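Local coordinates for protein N-acetylmuramoyl-L-alanine amidase (Clostridium intestinale URNW, PDB 6SRT) that binds zinc and probably acts as an endolysin amidase, cleaving the bond between N-acetylmuramic acid and L-alanine in bacterial cell-wall peptidoglycan, at residues 97-100 / 101-105. Sequence-based numbering, arbitrary orientation. Where two conformers were deposited one is given.
Sequences PGVN and ARAFG
Val99 and Arg102 close a type I beta turn, with Asn100 and Ala101 at its two corners, where a surface loop of the amidase domain runs into strand 103-108. It is a worked example of how one carbonyl can organise a change of chain direction. The amide N of Arg102 donates to Val99 O over 3.0 Å, with an N-H...O angle of 155°. The donor approaches from above the carbonyl plane, 55° out of it. The amide N of Ala103 lies equally near that oxygen but at a poor angle, so the bond that closes the turn is the one from Arg102.

Two side-chain carbons also close in on this oxygen. Ala103 CB sits 3.2 Å from Val99 O, and Arg102 CG, turned in the conformer given here between its own backbone N and carbonyl carbon (chi1 70°), comes within 3.3 Å of it. That torsion also lays the first part of the arginine chain alongside the valine, CG to Val99 CB at 3.9 Å. One methyl of the valine, CG2, meets the methyl of Ala103 at 4.0 Å, a small apolar contact across the mouth of the turn.

The polar ends of Asn100 and Arg102 tie the turn to its surroundings. Asn100 OD1 accepts two bonds, from the backbone N atoms of His95 and Ala96, which brace the corner against the incoming loop; Arg102 NE hydrogen-bonds to Asn42 OD1. The zinc ion held by His47, His144 and Cys152 lies about 10 Å from the side chain of Asn100.

Beyond the turn, Ala103 packs on Met43 and Val45, and the chain enters the sheet between parallel strands 43-48 and 75-77, with Phe104 bonding to the backbone of the former and Gly105 to that of the latter.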
loop_
_atom_site.group_PDB
_atom_site.type_symbol
_atom_site.label_atom_id
_atom_site.label_comp_id
_atom_site.label_asym_id
_atom_site.label_seq_id
_atom_site.Cartn_x
_atom_site.Cartn_y
_atom_site.Cartn_z
ATOM N N PRO A 97 -5.564 -8.814 7.228
ATOM C CA PRO A 97 -6.552 -9.868 7.361
ATOM C C PRO A 97 -7.864 -9.327 7.972
ATOM O O PRO A 97 -7.868 -8.621 8.974
ATOM C CB PRO A 97 -5.892 -10.907 8.243
ATOM C CG PRO A 97 -4.403 -10.672 8.022
ATOM C CD PRO A 97 -4.295 -9.168 7.858
ATOM N N GLY A 98 -8.957 -9.668 7.327
ATOM C CA GLY A 98 -10.289 -9.225 7.670
ATOM C C GLY A 98 -10.829 -8.188 6.744
ATOM O O GLY A 98 -12.059 -8.168 6.583
ATOM N N VAL A 99 -9.951 -7.419 6.067
ATOM C CA VAL A 99 -10.459 -6.464 5.046
ATOM C C VAL A 99 -9.717 -6.647 3.712
ATOM O O VAL A 99 -9.845 -5.803 2.831
ATOM C CB VAL A 99 -10.340 -4.988 5.529
ATOM C CG1 VAL A 99 -11.234 -4.757 6.739
ATOM C CG2 VAL A 99 -8.893 -4.546 5.778
ATOM N N ASN A 100 -9.013 -7.758 3.527
ATOM C CA ASN A 100 -8.240 -7.903 2.305
ATOM C C ASN A 100 -9.108 -7.919 1.066
ATOM O O ASN A 100 -8.734 -7.350 0.038
ATOM C CB ASN A 100 -7.388 -9.163 2.352
ATOM C CG ASN A 100 -6.054 -8.991 3.075
ATOM O OD1 ASN A 100 -5.363 -8.005 2.829
ATOM N ND2 ASN A 100 -5.700 -9.986 3.894
ATOM N N ALA A 101 -10.320 -8.465 1.117
ATOM C CA ALA A 101 -11.178 -8.527 -0.073
ATOM C C ALA A 101 -11.741 -7.172 -0.434
ATOM O O ALA A 101 -12.330 -7.052 -1.520
ATOM C CB ALA A 101 -12.278 -9.551 0.116
ATOM N N ARG A 102 -11.619 -6.178 0.429
ATOM C CA ARG A 102 -12.216 -4.844 0.229
ATOM C C ARG A 102 -11.182 -3.702 0.284
ATOM O O ARG A 102 -11.611 -2.544 0.183
ATOM C CB ARG A 102 -13.356 -4.600 1.232
ATOM C CG ARG A 102 -12.863 -4.419 2.658
ATOM C CD ARG A 102 -14.004 -4.135 3.594
ATOM N NE ARG A 102 -14.561 -2.801 3.529
ATOM C CZ ARG A 102 -15.334 -2.266 4.461
ATOM N NH1 ARG A 102 -15.667 -2.984 5.510
ATOM N NH2 ARG A 102 -15.781 -1.033 4.339
ATOM N N ALA A 103 -9.903 -3.987 0.449
ATOM C CA ALA A 103 -8.926 -2.918 0.696
ATOM C C ALA A 103 -7.718 -3.015 -0.203
ATOM O O ALA A 103 -7.037 -4.048 -0.214
ATOM C CB ALA A 103 -8.508 -2.936 2.147
ATOM N N PHE A 104 -7.396 -1.912 -0.850
ATOM C CA PHE A 104 -6.017 -1.729 -1.355
ATOM C C PHE A 104 -5.049 -1.530 -0.230
ATOM O O PHE A 104 -5.366 -0.896 0.784
ATOM C CB PHE A 104 -5.950 -0.504 -2.262
ATOM C CG PHE A 104 -6.589 -0.691 -3.606
ATOM C CD1 PHE A 104 -5.986 -1.543 -4.531
ATOM C CD2 PHE A 104 -7.727 0.034 -3.953
ATOM C CE1 PHE A 104 -6.581 -1.751 -5.767
ATOM C CE2 PHE A 104 -8.277 -0.161 -5.221
ATOM C CZ PHE A 104 -7.716 -1.045 -6.104
ATOM N N GLY A 105 -3.894 -2.126 -0.389
ATOM C CA GLY A 105 -2.800 -1.952 0.586
ATOM C C GLY A 105 -1.649 -1.219 -0.052
ATOM O O GLY A 105 -1.088 -1.642 -1.081
#